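BB0689 (Borrelia burgdorferi, PDB 4D53) is an outer surface lipoprotein of the CAP superfamily whose precise biochemical role is not established. Local coordinates at residues D12-L23 and L88-L96. Numbering follows the deposited sequence.
Sequences DMKILYSEIAEL and LNRVVNAWL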
loop_
_atom_site.group_PDB
_atom_site.type_symbol
_atom_site.label_atom_id
_atom_site.label_comp_id
_atom_site.label_asym_id
_atom_site.label_seq_id
_atom_site.Cartn_x
_atom_site.Cartn_y
_atom_site.Cartn_z
ATOM N N ASP A 12 10.425 5.837 6.142
ATOM C CA ASP A 12 9.317 5.051 6.709
ATOM C C ASP A 12 8.983 3.885 5.835
ATOM O O ASP A 12 8.829 2.774 6.367
ATOM C CB ASP A 12 8.061 5.958 6.913
ATOM C CG ASP A 12 8.295 7.117 7.864
ATOM O OD1 ASP A 12 9.284 7.055 8.621
ATOM O OD2 ASP A 12 7.383 7.975 8.013
ATOM N N MET A 13 8.856 4.088 4.508
ATOM C CA MET A 13 8.486 3.033 3.622
ATOM C C MET A 13 9.582 2.009 3.505
ATOM O O MET A 13 9.286 0.845 3.332
ATOM C CB MET A 13 8.076 3.508 2.229
ATOM C CG MET A 13 6.760 4.234 2.141
ATOM S SD MET A 13 5.409 3.132 2.717
ATOM C CE MET A 13 5.693 1.746 1.701
ATOM N N LYS A 14 10.846 2.418 3.603
ATOM C CA LYS A 14 11.944 1.402 3.638
ATOM C C LYS A 14 11.813 0.461 4.849
ATOM O O LYS A 14 11.983 -0.777 4.716
ATOM C CB LYS A 14 13.287 2.195 3.620
ATOM C CG LYS A 14 14.622 1.499 3.773
ATOM C CD LYS A 14 15.731 2.605 3.567
ATOM C CE LYS A 14 16.955 2.092 2.806
ATOM N NZ LYS A 14 17.511 0.852 3.443
ATOM N N ILE A 15 11.442 1.006 5.997
ATOM C CA ILE A 15 11.197 0.217 7.196
ATOM C C ILE A 15 10.029 -0.736 6.953
ATOM O O ILE A 15 10.080 -1.951 7.296
ATOM C CB ILE A 15 11.080 1.116 8.421
ATOM C CG1 ILE A 15 12.438 1.727 8.790
ATOM C CG2 ILE A 15 10.483 0.422 9.675
ATOM C CD1 ILE A 15 12.260 2.954 9.673
ATOM N N LEU A 16 8.931 -0.190 6.454
ATOM C CA LEU A 16 7.739 -1.014 6.263
ATOM C C LEU A 16 7.982 -2.159 5.272
ATOM O O LEU A 16 7.581 -3.273 5.528
ATOM C CB LEU A 16 6.585 -0.187 5.764
ATOM C CG LEU A 16 5.265 -0.945 5.522
ATOM C CD1 LEU A 16 4.850 -1.646 6.825
ATOM C CD2 LEU A 16 4.160 0.038 5.098
ATOM N N TYR A 17 8.608 -1.878 4.126
ATOM C CA TYR A 17 8.936 -2.918 3.154
ATOM C C TYR A 17 9.764 -4.025 3.794
ATOM O O TYR A 17 9.526 -5.259 3.601
ATOM C CB TYR A 17 9.704 -2.279 1.947
ATOM C CG TYR A 17 8.940 -1.461 0.930
ATOM C CD1 TYR A 17 7.672 -1.814 0.473
ATOM C CD2 TYR A 17 9.498 -0.286 0.412
ATOM C CE1 TYR A 17 7.037 -1.105 -0.499
ATOM C CE2 TYR A 17 8.876 0.432 -0.546
ATOM C CZ TYR A 17 7.649 0.059 -1.002
ATOM O OH TYR A 17 7.055 0.804 -1.984
ATOM N N SER A 18 10.728 -3.616 4.560
ATOM C CA SER A 18 11.602 -4.563 5.298
ATOM C C SER A 18 10.888 -5.456 6.320
ATOM O O SER A 18 11.107 -6.675 6.369
ATOM C CB SER A 18 12.733 -3.752 5.957
ATOM O OG SER A 18 13.563 -4.664 6.632
ATOM N N GLU A 19 9.959 -4.864 7.075
ATOM C CA GLU A 19 9.078 -5.609 7.964
ATOM C C GLU A 19 8.183 -6.587 7.238
ATOM O O GLU A 19 8.109 -7.776 7.644
ATOM C CB GLU A 19 8.239 -4.634 8.800
ATOM C CG GLU A 19 7.693 -5.369 9.974
ATOM C CD GLU A 19 6.881 -4.467 10.944
ATOM O OE1 GLU A 19 6.505 -3.325 10.603
ATOM O OE2 GLU A 19 6.686 -4.926 12.061
ATOM N N ILE A 20 7.568 -6.184 6.123
ATOM C CA ILE A 20 6.720 -7.083 5.387
ATOM C C ILE A 20 7.609 -8.222 4.808
ATOM O O ILE A 20 7.188 -9.407 4.784
ATOM C CB ILE A 20 5.922 -6.312 4.331
ATOM C CG1 ILE A 20 4.923 -5.391 5.023
ATOM C CG2 ILE A 20 5.282 -7.240 3.271
ATOM C CD1 ILE A 20 4.248 -4.442 4.049
ATOM N N ALA A 21 8.750 -7.848 4.262
ATOM C CA ALA A 21 9.679 -8.860 3.696
ATOM C C ALA A 21 10.085 -9.904 4.722
ATOM O O ALA A 21 10.099 -11.114 4.381
ATOM C CB ALA A 21 10.948 -8.230 3.074
ATOM N N GLU A 22 10.361 -9.475 5.927
ATOM C CA GLU A 22 10.753 -10.414 7.003
ATOM C C GLU A 22 9.626 -11.342 7.426
ATOM O O GLU A 22 9.828 -12.545 7.627
ATOM C CB GLU A 22 11.334 -9.664 8.196
ATOM C CG GLU A 22 12.230 -10.555 9.027
ATOM C CD GLU A 22 13.385 -11.164 8.213
ATOM O OE1 GLU A 22 14.414 -10.492 8.068
ATOM O OE2 GLU A 22 13.262 -12.301 7.710
ATOM N N LEU A 23 8.435 -10.793 7.573
ATOM C CA LEU A 23 7.241 -11.597 7.773
ATOM C C LEU A 23 7.068 -12.627 6.691
ATOM O O LEU A 23 6.882 -13.838 6.991
ATOM C CB LEU A 23 5.962 -10.744 7.913
ATOM C CG LEU A 23 4.609 -11.460 7.770
ATOM C CD1 LEU A 23 4.350 -12.219 9.071
ATOM C CD2 LEU A 23 3.540 -10.396 7.570
ATOM N N LEU A 88 3.883 3.725 12.395
ATOM C CA LEU A 88 4.633 2.801 11.548
ATOM C C LEU A 88 4.953 1.478 12.201
ATOM O O LEU A 88 4.855 0.457 11.569
ATOM C CB LEU A 88 5.958 3.519 11.094
ATOM C CG LEU A 88 6.991 2.729 10.287
ATOM C CD1 LEU A 88 6.427 2.313 8.950
ATOM C CD2 LEU A 88 8.288 3.584 10.131
ATOM N N ASN A 89 5.289 1.489 13.496
ATOM C CA ASN A 89 5.690 0.299 14.204
ATOM C C ASN A 89 4.503 -0.492 14.740
ATOM O O ASN A 89 4.675 -1.518 15.355
ATOM C CB ASN A 89 6.742 0.586 15.336
ATOM C CG ASN A 89 6.185 1.403 16.465
ATOM O OD1 ASN A 89 5.066 1.876 16.416
ATOM N ND2 ASN A 89 6.994 1.603 17.498
ATOM N N ARG A 90 3.309 -0.085 14.392
ATOM C CA ARG A 90 2.068 -0.790 14.738
ATOM C C ARG A 90 1.229 -1.263 13.567
ATOM O O ARG A 90 0.280 -2.039 13.739
ATOM C CB ARG A 90 1.175 0.126 15.592
ATOM C CG ARG A 90 1.737 0.488 16.993
ATOM C CD ARG A 90 2.259 -0.673 17.833
ATOM N NE ARG A 90 2.241 -0.268 19.264
ATOM C CZ ARG A 90 1.733 -0.970 20.314
ATOM N NH1 ARG A 90 1.323 -2.227 20.191
ATOM N NH2 ARG A 90 1.665 -0.407 21.544
ATOM N N VAL A 91 1.525 -0.787 12.377
ATOM C CA VAL A 91 0.643 -0.993 11.250
ATOM C C VAL A 91 0.592 -2.451 10.757
ATOM O O VAL A 91 -0.503 -2.970 10.387
ATOM C CB VAL A 91 0.841 0.019 10.133
ATOM C CG1 VAL A 91 2.137 -0.189 9.345
ATOM C CG2 VAL A 91 -0.335 -0.020 9.171
ATOM N N VAL A 92 1.703 -3.161 10.779
ATOM C CA VAL A 92 1.706 -4.525 10.262
ATOM C C VAL A 92 0.816 -5.377 11.180
ATOM O O VAL A 92 -0.011 -6.122 10.719
ATOM C CB VAL A 92 3.146 -5.119 10.154
ATOM C CG1 VAL A 92 3.084 -6.605 9.890
ATOM C CG2 VAL A 92 3.802 -4.400 9.003
ATOM N N ASN A 93 0.966 -5.211 12.475
ATOM C CA ASN A 93 0.105 -5.948 13.375
ATOM C C ASN A 93 -1.341 -5.549 13.271
ATOM O O ASN A 93 -2.221 -6.435 13.367
ATOM C CB ASN A 93 0.590 -5.883 14.814
ATOM C CG ASN A 93 1.793 -6.808 15.044
ATOM O OD1 ASN A 93 1.946 -7.810 14.373
ATOM N ND2 ASN A 93 2.602 -6.487 15.999
ATOM N N ALA A 94 -1.608 -4.255 13.013
ATOM C CA ALA A 94 -2.990 -3.876 12.811
ATOM C C ALA A 94 -3.624 -4.563 11.551
ATOM O O ALA A 94 -4.819 -5.036 11.548
ATOM C CB ALA A 94 -3.083 -2.355 12.718
ATOM N N TRP A 95 -2.834 -4.706 10.469
ATOM C CA TRP A 95 -3.311 -5.417 9.325
ATOM C C TRP A 95 -3.427 -6.963 9.582
ATOM O O TRP A 95 -4.381 -7.579 9.141
ATOM C CB TRP A 95 -2.325 -5.202 8.088
ATOM C CG TRP A 95 -2.485 -3.858 7.453
ATOM C CD1 TRP A 95 -3.632 -3.205 7.231
ATOM C CD2 TRP A 95 -1.461 -3.084 6.828
ATOM N NE1 TRP A 95 -3.394 -2.047 6.530
ATOM C CE2 TRP A 95 -2.060 -1.906 6.355
ATOM C CE3 TRP A 95 -0.068 -3.226 6.747
ATOM C CZ2 TRP A 95 -1.357 -0.951 5.635
ATOM C CZ3 TRP A 95 0.664 -2.230 6.103
ATOM C CH2 TRP A 95 0.020 -1.145 5.539
ATOM N N LEU A 96 -2.501 -7.533 10.339
ATOM C CA LEU A 96 -2.616 -8.946 10.690
ATOM C C LEU A 96 -3.917 -9.276 11.468
ATOM O O LEU A 96 -4.441 -10.374 11.307
ATOM C CB LEU A 96 -1.396 -9.476 11.420
ATOM C CG LEU A 96 -0.099 -9.606 10.624
ATOM C CD1 LEU A 96 1.016 -9.925 11.590
ATOM C CD2 LEU A 96 -0.219 -10.659 9.554
HETATM O O HOH W 1 4.306 -2.261 11.776
HETATM O O HOH W 2 7.129 -0.966 9.968
HETATM O O HOH W 3 7.034 -2.938 13.924
#
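Trp95 meets the helix of Leu16 with the edge of its indole: Leu16 CD2 lies near the ring plane, 4.3 Å from Trp95 CZ3, while Val91 CG2, one turn earlier in Trp95's own helix, sits 3.6 Å above one face, toward the rim. The indole also pairs edge-to-face with His101. The other methyl of Leu16 reaches Val92, with CD1 3.7 Å from Val92 CG2, and also touches Val91 CG1, so the two branches of this leucine divide between the indole edge and the valines. Leu88 packs beside Ile15 and Leu16 toward the N-terminal end of segment 12-23, its CD2 3.9 Å from Ile15 CG2 and its CD1 against Leu16 CB; at the C-terminal end Leu23 CD2 approaches Leu96 CD2.

No direct hydrogen bond joins the segments; water does so through Glu19. This side chain is extended (chi1 -162°) and runs opposite in direction to that of Val92, bringing OE1 to 3.3 Å from Val92 CG2. Water 1 donates to Glu19 OE1 (2.7 Å) and to Leu88 O and accepts from Val92 N (2.9 Å), linking the carboxylate to the start of helix 91-96. Water 3 ties OE2 to Asn89 O.

The axes of helix segments 12-23 and 91-96 come within 11.2 Å, with a signed crossing angle of -47°. Both pack against the central sheet, consistent with the alpha-beta-alpha sandwich of CAP domains: Leu16, Leu88 and Trp95 all rest on Phe127 of strand 125-134, Trp95 NE1 is hydrogen-bonded to Leu82 O of strand 75-84, and Ile20, Trp95 and Leu96 meet Leu105 of helix 99-105.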